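Local coordinates for transcriptional regulators (LACI-FAMILY TRANSCRIPTIONAL REGULATORY PROTEIN) (Corynebacterium glutamicum, PDB 3GYB), which probably binds regulatory DNA and controls transcription as a member of the LacI family of regulators, at residues 109-114 with 143-148; 119-124 with 136-141; 150-155 with 164-169. All coordinates share one frame; numbering follows the deposited sequence.

Contact 1 of 3, residues 109-114 with 143-148; sequences ATKHLI and RAHGLE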
ATOM      1  N   ALA A 109       6.235  -9.097 -20.655  1.00 13.14           N
ATOM      2  CA  ALA A 109       7.341  -8.834 -19.747  1.00 12.42           C
ATOM      3  C   ALA A 109       8.594  -9.600 -20.138  1.00 12.59           C
ATOM      4  O   ALA A 109       9.683  -9.034 -20.205  1.00 12.96           O
ATOM      5  CB  ALA A 109       6.943  -9.198 -18.319  1.00 13.40           C
ATOM      6  N   THR A 110       8.432 -10.895 -20.390  1.00 13.22           N
ATOM      7  CA  THR A 110       9.553 -11.746 -20.751  1.00 13.34           C
ATOM      8  C   THR A 110      10.134 -11.347 -22.097  1.00 14.26           C
ATOM      9  O   THR A 110      11.350 -11.228 -22.246  1.00 12.67           O
ATOM     10  CB  THR A 110       9.116 -13.218 -20.787  1.00 13.14           C
ATOM     11  OG1 THR A 110       8.494 -13.546 -19.538  1.00 14.11           O
ATOM     12  CG2 THR A 110      10.313 -14.135 -20.996  1.00 13.20           C
ATOM     13  N   LYS A 111       9.256 -11.130 -23.070  1.00 14.49           N
ATOM     14  CA  LYS A 111       9.684 -10.740 -24.406  1.00 15.03           C
ATOM     15  C   LYS A 111      10.433  -9.410 -24.350  1.00 15.11           C
ATOM     16  O   LYS A 111      11.393  -9.204 -25.088  1.00 16.69           O
ATOM     17  CB  LYS A 111       8.471 -10.623 -25.335  1.00 17.15           C
ATOM     18  CG  LYS A 111       8.815 -10.250 -26.781  1.00 20.87           C
ATOM     19  CD  LYS A 111       9.688 -11.306 -27.439  1.00 25.15           C
ATOM     20  CE  LYS A 111       9.943 -10.979 -28.904  1.00 26.49           C
ATOM     21  NZ  LYS A 111       8.674 -10.795 -29.657  1.00 30.89           N
ATOM     22  N   HIS A 112      10.004  -8.508 -23.467  1.00 13.92           N
ATOM     23  CA  HIS A 112      10.675  -7.215 -23.347  1.00 15.19           C
ATOM     24  C   HIS A 112      12.125  -7.420 -22.919  1.00 14.81           C
ATOM     25  O   HIS A 112      13.037  -6.821 -23.483  1.00 14.97           O
ATOM     26  CB  HIS A 112       9.954  -6.322 -22.328  1.00 14.26           C
ATOM     27  CG  HIS A 112      10.554  -4.955 -22.188  1.00 15.31           C
ATOM     28  ND1 HIS A 112      10.674  -4.081 -23.247  1.00 15.45           N
ATOM     29  CD2 HIS A 112      11.049  -4.306 -21.106  1.00 15.68           C
ATOM     30  CE1 HIS A 112      11.217  -2.952 -22.825  1.00 14.60           C
ATOM     31  NE2 HIS A 112      11.453  -3.062 -21.529  1.00 16.44           N
ATOM     32  N   LEU A 113      12.336  -8.271 -21.916  1.00 13.81           N
ATOM     33  CA  LEU A 113      13.685  -8.545 -21.439  1.00 14.44           C
ATOM     34  C   LEU A 113      14.507  -9.204 -22.542  1.00 13.56           C
ATOM     35  O   LEU A 113      15.681  -8.887 -22.727  1.00 13.39           O
ATOM     36  CB  LEU A 113      13.635  -9.442 -20.199  1.00 13.77           C
ATOM     37  CG  LEU A 113      12.976  -8.788 -18.981  1.00 13.06           C
ATOM     38  CD1 LEU A 113      12.995  -9.763 -17.801  1.00 12.62           C
ATOM     39  CD2 LEU A 113      13.726  -7.507 -18.623  1.00 13.24           C
ATOM     40  N   ILE A 114      13.884 -10.120 -23.276  1.00 13.40           N
ATOM     41  CA  ILE A 114      14.562 -10.799 -24.376  1.00 14.89           C
ATOM     42  C   ILE A 114      14.922  -9.801 -25.473  1.00 15.65           C
ATOM     43  O   ILE A 114      16.050  -9.805 -25.977  1.00 16.36           O
ATOM     44  CB  ILE A 114      13.675 -11.915 -24.964  1.00 13.64           C
ATOM     45  CG1 ILE A 114      13.522 -13.036 -23.934  1.00 15.34           C
ATOM     46  CG2 ILE A 114      14.289 -12.466 -26.256  1.00 15.01           C
ATOM     47  CD1 ILE A 114      12.509 -14.089 -24.332  1.00 13.45           C
ATOM     48  N   ARG A 143      11.155 -20.634 -23.557  1.00 17.26           N
ATOM     49  CA  ARG A 143      11.400 -21.766 -24.452  1.00 16.84           C
ATOM     50  C   ARG A 143      11.027 -21.471 -25.900  1.00 17.99           C
ATOM     51  O   ARG A 143      11.632 -22.009 -26.826  1.00 18.15           O
ATOM     52  CB  ARG A 143      10.648 -23.004 -23.964  1.00 18.15           C
ATOM     53  CG  ARG A 143      11.152 -23.515 -22.627  1.00 17.82           C
ATOM     54  CD  ARG A 143      10.721 -24.947 -22.367  1.00 22.34           C
ATOM     55  NE  ARG A 143      11.301 -25.435 -21.120  1.00 22.88           N
ATOM     56  CZ  ARG A 143      10.773 -25.233 -19.918  1.00 23.65           C
ATOM     57  NH1 ARG A 143       9.640 -24.559 -19.793  1.00 25.40           N
ATOM     58  NH2 ARG A 143      11.395 -25.687 -18.838  1.00 22.72           N
ATOM     59  N   ALA A 144      10.028 -20.623 -26.102  1.00 17.19           N
ATOM     60  CA  ALA A 144       9.627 -20.279 -27.461  1.00 18.22           C
ATOM     61  C   ALA A 144      10.788 -19.569 -28.153  1.00 17.99           C
ATOM     62  O   ALA A 144      10.981 -19.703 -29.360  1.00 18.39           O
ATOM     63  CB  ALA A 144       8.408 -19.373 -27.440  1.00 17.78           C
ATOM     64  N   HIS A 145      11.558 -18.820 -27.367  1.00 17.84           N
ATOM     65  CA  HIS A 145      12.699 -18.069 -27.872  1.00 17.32           C
ATOM     66  C   HIS A 145      14.036 -18.787 -27.720  1.00 18.47           C
ATOM     67  O   HIS A 145      15.098 -18.169 -27.851  1.00 19.02           O
ATOM     68  CB  HIS A 145      12.741 -16.700 -27.192  1.00 18.09           C
ATOM     69  CG  HIS A 145      11.604 -15.809 -27.582  1.00 20.55           C
ATOM     70  ND1 HIS A 145      11.562 -15.142 -28.787  1.00 22.84           N
ATOM     71  CD2 HIS A 145      10.442 -15.518 -26.951  1.00 20.10           C
ATOM     72  CE1 HIS A 145      10.424 -14.478 -28.881  1.00 22.62           C
ATOM     73  NE2 HIS A 145       9.726 -14.690 -27.780  1.00 24.03           N
ATOM     74  N   GLY A 146      13.974 -20.089 -27.444  1.00 17.88           N
ATOM     75  CA  GLY A 146      15.174 -20.902 -27.309  1.00 18.49           C
ATOM     76  C   GLY A 146      16.009 -20.697 -26.062  1.00 18.25           C
ATOM     77  O   GLY A 146      17.198 -21.025 -26.042  1.00 19.03           O
ATOM     78  N   LEU A 147      15.388 -20.164 -25.015  1.00 16.93           N
ATOM     79  CA  LEU A 147      16.088 -19.914 -23.764  1.00 16.42           C
ATOM     80  C   LEU A 147      15.555 -20.821 -22.668  1.00 16.51           C
ATOM     81  O   LEU A 147      14.366 -21.156 -22.643  1.00 16.73           O
ATOM     82  CB  LEU A 147      15.917 -18.448 -23.348  1.00 15.78           C
ATOM     83  CG  LEU A 147      16.443 -17.404 -24.336  1.00 16.05           C
ATOM     84  CD1 LEU A 147      16.103 -16.004 -23.843  1.00 15.95           C
ATOM     85  CD2 LEU A 147      17.949 -17.567 -24.496  1.00 16.80           C
ATOM     86  N   GLU A 148      16.441 -21.225 -21.768  1.00 18.03           N
ATOM     87  CA  GLU A 148      16.056 -22.084 -20.658  1.00 18.32           C
ATOM     88  C   GLU A 148      15.600 -21.179 -19.523  1.00 18.14           C
ATOM     89  O   GLU A 148      16.369 -20.350 -19.033  1.00 17.26           O
ATOM     90  CB  GLU A 148      17.239 -22.939 -20.199  1.00 22.41           C
ATOM     91  CG  GLU A 148      16.883 -23.924 -19.087  1.00 26.18           C
ATOM     92  CD  GLU A 148      15.870 -24.973 -19.530  1.00 29.23           C
ATOM     93  OE1 GLU A 148      15.246 -25.608 -18.654  1.00 31.31           O
ATOM     94  OE2 GLU A 148      15.703 -25.172 -20.753  1.00 30.96           O
TER
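The His145 imidazole is met obliquely by two side chains of helix 102-115, Lys111 and Ile114. Lys111 takes the far end of the ring: its CD lies 3.4 Å from His145 NE2 and its CE 3.5 Å from His145 CE1. The lysine chain crosses the histidine at about a right angle, and its bend at chi2 (62°) carries these methylenes across the end of the imidazole. Ile114 takes the near end, placing CD1 3.6 Å from His145 CD2. One helical turn of 109-114 thus spans the ring from its CG-CD2 side to its CE1-NE2 side. Next to this, Ile114 and Leu147 reach toward each other tip to tip, with Ile114 CG1 3.9 Å from Leu147 CD1. The bend of the chain that brings His145 and Leu147 to the same neighbour is a Schellman motif ending helix 129-144: Gly146, at positive phi (73°), is its C-prime residue, Gly146 N bonds to Arg143 O, and Leu147 N returns to Met142 O. Ile114 also touches Ile121 of strand 121-124. No hydrogen bond crosses between the segments. Lys111 NZ stands 4.4 Å from His145 NE2, so the lysine charge would, if anything, disfavour protonation of the imidazole, and the attraction here is mainly van der Waals contact between methylene or methyl groups and the ring.

Contact 2 of 3, residues 119-124 with 136-141; sequences THIAHL and ESFEAT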
ATOM      1  N   THR A 119      19.565 -12.796 -21.738  1.00 13.93           N
ATOM      2  CA  THR A 119      19.362 -14.217 -21.995  1.00 16.15           C
ATOM      3  C   THR A 119      19.256 -14.967 -20.669  1.00 15.16           C
ATOM      4  O   THR A 119      18.452 -15.888 -20.537  1.00 17.28           O
ATOM      5  CB  THR A 119      20.497 -14.817 -22.853  1.00 16.71           C
ATOM      6  OG1 THR A 119      21.767 -14.449 -22.307  1.00 19.99           O
ATOM      7  CG2 THR A 119      20.386 -14.317 -24.288  1.00 18.56           C
ATOM      8  N   HIS A 120      20.067 -14.573 -19.693  1.00 15.09           N
ATOM      9  CA  HIS A 120      20.016 -15.190 -18.370  1.00 14.49           C
ATOM     10  C   HIS A 120      18.959 -14.431 -17.579  1.00 14.22           C
ATOM     11  O   HIS A 120      19.261 -13.542 -16.779  1.00 13.35           O
ATOM     12  CB  HIS A 120      21.383 -15.104 -17.690  1.00 16.15           C
ATOM     13  CG  HIS A 120      22.401 -16.016 -18.299  1.00 19.49           C
ATOM     14  ND1 HIS A 120      22.298 -17.389 -18.236  1.00 20.30           N
ATOM     15  CD2 HIS A 120      23.511 -15.755 -19.031  1.00 21.80           C
ATOM     16  CE1 HIS A 120      23.297 -17.935 -18.905  1.00 23.27           C
ATOM     17  NE2 HIS A 120      24.048 -16.967 -19.398  1.00 22.74           N
ATOM     18  N   ILE A 121      17.709 -14.799 -17.829  1.00 14.62           N
ATOM     19  CA  ILE A 121      16.556 -14.164 -17.212  1.00 13.43           C
ATOM     20  C   ILE A 121      15.944 -15.056 -16.148  1.00 13.98           C
ATOM     21  O   ILE A 121      15.761 -16.255 -16.357  1.00 14.05           O
ATOM     22  CB  ILE A 121      15.491 -13.861 -18.285  1.00 14.44           C
ATOM     23  CG1 ILE A 121      16.086 -12.924 -19.341  1.00 13.66           C
ATOM     24  CG2 ILE A 121      14.250 -13.263 -17.641  1.00 13.79           C
ATOM     25  CD1 ILE A 121      15.252 -12.797 -20.609  1.00 14.02           C
ATOM     26  N   ALA A 122      15.626 -14.465 -15.002  1.00 12.93           N
ATOM     27  CA  ALA A 122      15.023 -15.228 -13.918  1.00 12.72           C
ATOM     28  C   ALA A 122      13.650 -14.680 -13.560  1.00 12.77           C
ATOM     29  O   ALA A 122      13.370 -13.497 -13.757  1.00 12.12           O
ATOM     30  CB  ALA A 122      15.928 -15.204 -12.696  1.00 14.37           C
ATOM     31  N   HIS A 123      12.800 -15.552 -13.030  1.00 12.63           N
ATOM     32  CA  HIS A 123      11.449 -15.177 -12.630  1.00 11.52           C
ATOM     33  C   HIS A 123      11.233 -15.402 -11.142  1.00 12.29           C
ATOM     34  O   HIS A 123      11.570 -16.463 -10.617  1.00 12.59           O
ATOM     35  CB  HIS A 123      10.424 -16.009 -13.406  1.00 11.75           C
ATOM     36  CG  HIS A 123       9.005 -15.801 -12.968  1.00 12.36           C
ATOM     37  ND1 HIS A 123       8.353 -14.594 -13.104  1.00 11.85           N
ATOM     38  CD2 HIS A 123       8.097 -16.661 -12.448  1.00 12.81           C
ATOM     39  CE1 HIS A 123       7.103 -14.722 -12.693  1.00 11.49           C
ATOM     40  NE2 HIS A 123       6.922 -15.967 -12.290  1.00 13.13           N
ATOM     41  N   LEU A 124      10.695 -14.397 -10.456  1.00 10.86           N
ATOM     42  CA  LEU A 124      10.387 -14.538  -9.035  1.00 12.97           C
ATOM     43  C   LEU A 124       8.909 -14.886  -9.002  1.00 13.61           C
ATOM     44  O   LEU A 124       8.064 -14.057  -9.328  1.00 15.08           O
ATOM     45  CB  LEU A 124      10.635 -13.225  -8.288  1.00 14.59           C
ATOM     46  CG  LEU A 124      12.104 -12.844  -8.152  1.00 15.70           C
ATOM     47  CD1 LEU A 124      12.229 -11.480  -7.483  1.00 16.64           C
ATOM     48  CD2 LEU A 124      12.818 -13.913  -7.334  1.00 18.72           C
ATOM     49  N   GLU A 136       3.910 -19.974 -15.791  1.00 16.13           N
ATOM     50  CA  GLU A 136       3.774 -20.844 -16.953  1.00 16.70           C
ATOM     51  C   GLU A 136       4.071 -20.096 -18.248  1.00 16.59           C
ATOM     52  O   GLU A 136       4.745 -20.620 -19.139  1.00 15.71           O
ATOM     53  CB  GLU A 136       2.368 -21.449 -16.989  1.00 19.06           C
ATOM     54  CG  GLU A 136       2.066 -22.337 -15.796  1.00 25.26           C
ATOM     55  CD  GLU A 136       0.708 -23.005 -15.895  1.00 28.72           C
ATOM     56  OE1 GLU A 136      -0.302 -22.289 -16.079  1.00 31.98           O
ATOM     57  OE2 GLU A 136       0.650 -24.247 -15.783  1.00 34.21           O
ATOM     58  N   SER A 137       3.578 -18.867 -18.353  1.00 15.70           N
ATOM     59  CA  SER A 137       3.821 -18.066 -19.543  1.00 15.25           C
ATOM     60  C   SER A 137       5.297 -17.685 -19.624  1.00 14.59           C
ATOM     61  O   SER A 137       5.883 -17.662 -20.705  1.00 13.62           O
ATOM     62  CB  SER A 137       2.948 -16.810 -19.527  1.00 15.26           C
ATOM     63  OG  SER A 137       3.201 -16.010 -20.672  1.00 15.48           O
ATOM     64  N   PHE A 138       5.900 -17.377 -18.480  1.00 14.13           N
ATOM     65  CA  PHE A 138       7.319 -17.037 -18.462  1.00 12.20           C
ATOM     66  C   PHE A 138       8.118 -18.189 -19.074  1.00 13.23           C
ATOM     67  O   PHE A 138       8.946 -17.985 -19.963  1.00 13.58           O
ATOM     68  CB  PHE A 138       7.793 -16.797 -17.022  1.00 12.50           C
ATOM     69  CG  PHE A 138       9.290 -16.795 -16.871  1.00 12.52           C
ATOM     70  CD1 PHE A 138      10.057 -15.762 -17.398  1.00 13.09           C
ATOM     71  CD2 PHE A 138       9.935 -17.835 -16.203  1.00 11.65           C
ATOM     72  CE1 PHE A 138      11.445 -15.760 -17.263  1.00 12.44           C
ATOM     73  CE2 PHE A 138      11.326 -17.843 -16.064  1.00 12.71           C
ATOM     74  CZ  PHE A 138      12.082 -16.804 -16.594  1.00 12.28           C
ATOM     75  N   GLU A 139       7.856 -19.404 -18.606  1.00 15.13           N
ATOM     76  CA  GLU A 139       8.579 -20.561 -19.114  1.00 15.64           C
ATOM     77  C   GLU A 139       8.306 -20.810 -20.587  1.00 17.43           C
ATOM     78  O   GLU A 139       9.229 -21.081 -21.354  1.00 17.53           O
ATOM     79  CB  GLU A 139       8.230 -21.824 -18.316  1.00 16.54           C
ATOM     80  CG  GLU A 139       8.761 -21.846 -16.885  1.00 17.32           C
ATOM     81  CD  GLU A 139       9.128 -23.246 -16.420  1.00 19.13           C
ATOM     82  OE1 GLU A 139       8.400 -24.200 -16.770  1.00 20.70           O
ATOM     83  OE2 GLU A 139      10.138 -23.396 -15.697  1.00 17.90           O
ATOM     84  N   ALA A 140       7.041 -20.727 -20.983  1.00 18.43           N
ATOM     85  CA  ALA A 140       6.680 -20.966 -22.379  1.00 17.81           C
ATOM     86  C   ALA A 140       7.318 -19.934 -23.304  1.00 18.87           C
ATOM     87  O   ALA A 140       7.775 -20.260 -24.402  1.00 19.08           O
ATOM     88  CB  ALA A 140       5.164 -20.945 -22.544  1.00 18.05           C
ATOM     89  N   THR A 141       7.343 -18.681 -22.864  1.00 17.08           N
ATOM     90  CA  THR A 141       7.928 -17.621 -23.672  1.00 16.37           C
ATOM     91  C   THR A 141       9.437 -17.797 -23.768  1.00 16.57           C
ATOM     92  O   THR A 141      10.016 -17.582 -24.834  1.00 18.20           O
ATOM     93  CB  THR A 141       7.604 -16.244 -23.085  1.00 15.22           C
ATOM     94  OG1 THR A 141       6.182 -16.078 -23.049  1.00 16.42           O
ATOM     95  CG2 THR A 141       8.223 -15.135 -23.933  1.00 15.75           C
TER
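Strand 121-124 and helix 129-144 are the first two elements of a beta-alpha-beta unit completed by strand 150-151, and Phe138 is the helix residue that touches the strand here. The segment axes approach to 9.8 Å and run nearly antiparallel, at 168°, as expected when a helix returns the chain for the next parallel strand. Phe138 CG is anti to the backbone N (chi1 165°), which extends the ring from the helix to the strand. There His123 CB sits over one ring face, 3.4 Å from the Phe138 centroid and 17° off the ring normal, a CH-pi contact. The imidazole itself is slid aside: the His123 and Phe138 rings are near parallel but barely overlap, with centroids 5.1 Å apart. Ile121 adds two more contacts, its CG2 lying 3.8 Å from Phe138 CE1 and its carbonyl O meeting the ring edge in plane, 3.7 Å from Phe138 CZ. The polar end of His123 is used elsewhere, ND1 bonding to Phe181 O on the neighbouring strand. Ile121 and His123, two apart on the strand, both point toward the helix, whereas Ala122 points away and its side chain touches Leu170 of helix 160-173, the two-sided packing of a parallel sheet in the alpha/beta periplasmic binding protein-like fold.

Contact 3 of 3, residues 150-155 with 164-169; sequences LSNDYL and YTETLA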
ATOM      1  N   LEU A 150      14.497 -19.825 -15.775  1.00 16.57           N
ATOM      2  CA  LEU A 150      15.016 -19.994 -14.429  1.00 15.51           C
ATOM      3  C   LEU A 150      14.070 -19.261 -13.494  1.00 15.48           C
ATOM      4  O   LEU A 150      13.729 -18.106 -13.737  1.00 14.25           O
ATOM      5  CB  LEU A 150      16.418 -19.394 -14.304  1.00 16.42           C
ATOM      6  CG  LEU A 150      17.000 -19.357 -12.887  1.00 16.73           C
ATOM      7  CD1 LEU A 150      17.183 -20.770 -12.352  1.00 18.82           C
ATOM      8  CD2 LEU A 150      18.332 -18.629 -12.911  1.00 18.36           C
ATOM      9  N   SER A 151      13.638 -19.940 -12.437  1.00 15.31           N
ATOM     10  CA  SER A 151      12.730 -19.345 -11.461  1.00 16.79           C
ATOM     11  C   SER A 151      13.070 -19.885 -10.085  1.00 18.31           C
ATOM     12  O   SER A 151      13.726 -20.926  -9.963  1.00 18.50           O
ATOM     13  CB  SER A 151      11.273 -19.711 -11.777  1.00 16.11           C
ATOM     14  OG  SER A 151      10.901 -19.319 -13.085  1.00 20.25           O
ATOM     15  N   ASN A 152      12.634 -19.180  -9.047  1.00 18.70           N
ATOM     16  CA  ASN A 152      12.868 -19.653  -7.692  1.00 21.89           C
ATOM     17  C   ASN A 152      11.736 -20.646  -7.411  1.00 23.58           C
ATOM     18  O   ASN A 152      10.852 -20.824  -8.247  1.00 25.33           O
ATOM     19  CB  ASN A 152      12.881 -18.477  -6.699  1.00 18.82           C
ATOM     20  CG  ASN A 152      11.573 -17.709  -6.663  1.00 16.72           C
ATOM     21  OD1 ASN A 152      10.901 -17.551  -7.676  1.00 15.19           O
ATOM     22  ND2 ASN A 152      11.217 -17.205  -5.481  1.00 16.12           N
ATOM     23  N   ASP A 153      11.766 -21.300  -6.256  1.00 28.77           N
ATOM     24  CA  ASP A 153      10.749 -22.297  -5.918  1.00 32.93           C
ATOM     25  C   ASP A 153       9.644 -21.770  -5.010  1.00 33.47           C
ATOM     26  O   ASP A 153       8.627 -22.434  -4.796  1.00 33.97           O
ATOM     27  CB  ASP A 153      11.422 -23.493  -5.252  1.00 35.71           C
ATOM     28  CG  ASP A 153      12.348 -23.076  -4.132  1.00 38.31           C
ATOM     29  OD1 ASP A 153      11.856 -22.488  -3.143  1.00 39.45           O
ATOM     30  OD2 ASP A 153      13.566 -23.326  -4.246  1.00 39.18           O
ATOM     31  N   TYR A 154       9.858 -20.577  -4.475  1.00 33.33           N
ATOM     32  CA  TYR A 154       8.902 -19.938  -3.583  1.00 32.60           C
ATOM     33  C   TYR A 154       7.474 -19.997  -4.117  1.00 32.72           C
ATOM     34  O   TYR A 154       7.182 -19.454  -5.179  1.00 34.47           O
ATOM     35  CB  TYR A 154       9.301 -18.476  -3.382  1.00 30.02           C
ATOM     36  CG  TYR A 154       8.399 -17.714  -2.445  1.00 28.78           C
ATOM     37  CD1 TYR A 154       8.505 -17.877  -1.066  1.00 27.24           C
ATOM     38  CD2 TYR A 154       7.443 -16.828  -2.934  1.00 26.99           C
ATOM     39  CE1 TYR A 154       7.682 -17.173  -0.195  1.00 26.00           C
ATOM     40  CE2 TYR A 154       6.611 -16.119  -2.072  1.00 27.34           C
ATOM     41  CZ  TYR A 154       6.738 -16.298  -0.703  1.00 25.36           C
ATOM     42  OH  TYR A 154       5.915 -15.610   0.160  1.00 23.45           O
ATOM     43  N   LEU A 155       6.583 -20.652  -3.380  1.00 33.18           N
ATOM     44  CA  LEU A 155       5.189 -20.737  -3.797  1.00 32.74           C
ATOM     45  C   LEU A 155       4.288 -20.119  -2.733  1.00 31.85           C
ATOM     46  O   LEU A 155       3.117 -20.481  -2.599  1.00 32.49           O
ATOM     47  CB  LEU A 155       4.781 -22.193  -4.060  1.00 35.20           C
ATOM     48  CG  LEU A 155       4.762 -23.208  -2.915  1.00 37.93           C
ATOM     49  CD1 LEU A 155       4.107 -24.495  -3.402  1.00 40.52           C
ATOM     50  CD2 LEU A 155       6.174 -23.479  -2.422  1.00 39.87           C
ATOM     51  N   TYR A 164      12.665  -9.877  -1.179  1.00  8.22           N
ATOM     52  CA  TYR A 164      13.997  -9.474  -0.779  1.00  9.12           C
ATOM     53  C   TYR A 164      14.902 -10.683  -0.558  1.00 10.13           C
ATOM     54  O   TYR A 164      15.935 -10.807  -1.205  1.00  9.55           O
ATOM     55  CB  TYR A 164      13.924  -8.631   0.501  1.00  9.01           C
ATOM     56  CG  TYR A 164      15.273  -8.209   1.033  1.00 10.47           C
ATOM     57  CD1 TYR A 164      16.111  -7.381   0.286  1.00  9.57           C
ATOM     58  CD2 TYR A 164      15.707  -8.625   2.289  1.00  8.22           C
ATOM     59  CE1 TYR A 164      17.350  -6.978   0.778  1.00 10.63           C
ATOM     60  CE2 TYR A 164      16.949  -8.222   2.796  1.00 10.41           C
ATOM     61  CZ  TYR A 164      17.761  -7.399   2.032  1.00 10.23           C
ATOM     62  OH  TYR A 164      18.983  -6.988   2.527  1.00 12.94           O
ATOM     63  N   THR A 165      14.500 -11.583   0.334  1.00 10.88           N
ATOM     64  CA  THR A 165      15.330 -12.750   0.625  1.00 10.24           C
ATOM     65  C   THR A 165      15.428 -13.730  -0.535  1.00 10.33           C
ATOM     66  O   THR A 165      16.480 -14.336  -0.744  1.00 10.46           O
ATOM     67  CB  THR A 165      14.847 -13.479   1.895  1.00 11.51           C
ATOM     68  OG1 THR A 165      13.503 -13.935   1.725  1.00 11.83           O
ATOM     69  CG2 THR A 165      14.908 -12.525   3.088  1.00 13.08           C
ATOM     70  N   GLU A 166      14.348 -13.883  -1.296  1.00  9.97           N
ATOM     71  CA  GLU A 166      14.388 -14.779  -2.449  1.00 10.47           C
ATOM     72  C   GLU A 166      15.341 -14.241  -3.515  1.00 10.73           C
ATOM     73  O   GLU A 166      16.035 -15.013  -4.178  1.00 11.74           O
ATOM     74  CB  GLU A 166      12.996 -14.944  -3.070  1.00 10.72           C
ATOM     75  CG  GLU A 166      12.041 -15.816  -2.276  1.00 12.30           C
ATOM     76  CD  GLU A 166      12.517 -17.251  -2.171  1.00 11.82           C
ATOM     77  OE1 GLU A 166      12.860 -17.849  -3.215  1.00 13.89           O
ATOM     78  OE2 GLU A 166      12.537 -17.786  -1.048  1.00 11.82           O
ATOM     79  N   THR A 167      15.372 -12.924  -3.698  1.00 11.16           N
ATOM     80  CA  THR A 167      16.259 -12.354  -4.702  1.00 10.39           C
ATOM     81  C   THR A 167      17.714 -12.481  -4.270  1.00 10.27           C
ATOM     82  O   THR A 167      18.583 -12.799  -5.083  1.00 10.44           O
ATOM     83  CB  THR A 167      15.930 -10.869  -4.990  1.00 10.16           C
ATOM     84  OG1 THR A 167      14.611 -10.777  -5.535  1.00 11.49           O
ATOM     85  CG2 THR A 167      16.918 -10.285  -6.004  1.00 12.17           C
ATOM     86  N   LEU A 168      17.989 -12.240  -2.993  1.00 10.17           N
ATOM     87  CA  LEU A 168      19.355 -12.374  -2.509  1.00 10.37           C
ATOM     88  C   LEU A 168      19.827 -13.816  -2.686  1.00 11.68           C
ATOM     89  O   LEU A 168      20.980 -14.059  -3.036  1.00 11.13           O
ATOM     90  CB  LEU A 168      19.454 -11.978  -1.035  1.00 12.38           C
ATOM     91  CG  LEU A 168      19.374 -10.482  -0.724  1.00 11.93           C
ATOM     92  CD1 LEU A 168      19.426 -10.290   0.790  1.00 13.84           C
ATOM     93  CD2 LEU A 168      20.526  -9.740  -1.395  1.00 12.62           C
ATOM     94  N   ALA A 169      18.934 -14.770  -2.439  1.00 10.09           N
ATOM     95  CA  ALA A 169      19.290 -16.182  -2.578  1.00 10.40           C
ATOM     96  C   ALA A 169      19.456 -16.557  -4.051  1.00 12.17           C
ATOM     97  O   ALA A 169      20.403 -17.247  -4.417  1.00 12.45           O
ATOM     98  CB  ALA A 169      18.223 -17.057  -1.929  1.00  9.95           C
TER
HETATM   99  O   HOH W   1      14.208 -19.996  -3.349  1.00 24.56           O
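Glu166 OE1 accepts a nearly straight hydrogen bond from Asn152 ND2, 2.9 Å long with an N-H...O angle of 174°. The oxygen lies in the amide plane of Asn152, but the donor reaches OE1 on the anti side and 35° out of the carboxylate plane. A second acidic group is near: Asp153 OD1 and Glu166 OE1 are 4.7 Å apart, a spacing at which the two like charges might slightly raise each other's pKa. A water placed between these two oxygens is a doubtful bridge, being too close to Glu166 OE1 and only weakly bonded to Asp153 OD1. The Asn152 amide is held from both ends, since OD1 accepts from Arg125 N just beyond strand 121-124. The contact therefore ties the loop leaving strand 150-151, an outer strand of the sheet within this chain, to helix 160-173, the next helix of the alternating alpha/beta fold. A bend at chi2 of Glu166 goes with its carboxylate lying beside Tyr154: Glu166 OE1 is 3.6 Å from Tyr154 CB, while Glu166 OE2 approaches the ring obliquely, 4.0 Å from Tyr154 CD1. Ring and carboxylate planes differ by 30°. The tyrosine hydroxyl is hydrogen-bonded to Pro157 O, at the end of the side chain away from Tyr154 CB and the carboxylate.

Overall arrangement
All three contacts lie within the periplasmic binding protein-like region. Contacts 1 and 2 adjoin: their centres are about 6 Å apart, both use helix 129-144, and contact 2 is nested in the loop closed by contact 1. Thr110 packs on Phe138 and Thr141, and Ile114 on Ile121, so helices 102-115 and 129-144 pack against each other and on strand 121-124. Contact 3 follows in series, its centre about 13 Å from that of contact 2 and about 19 Å from that of contact 1. Strands 121-124 and 150-151 are sheet neighbours, with a probable hydrogen bond from His123 N to Leu150 O. Helix 160-173 packs through Thr167 on Leu124 of strand 121-124 and meets, through Glu166, Asn152 in the loop after strand 150-151.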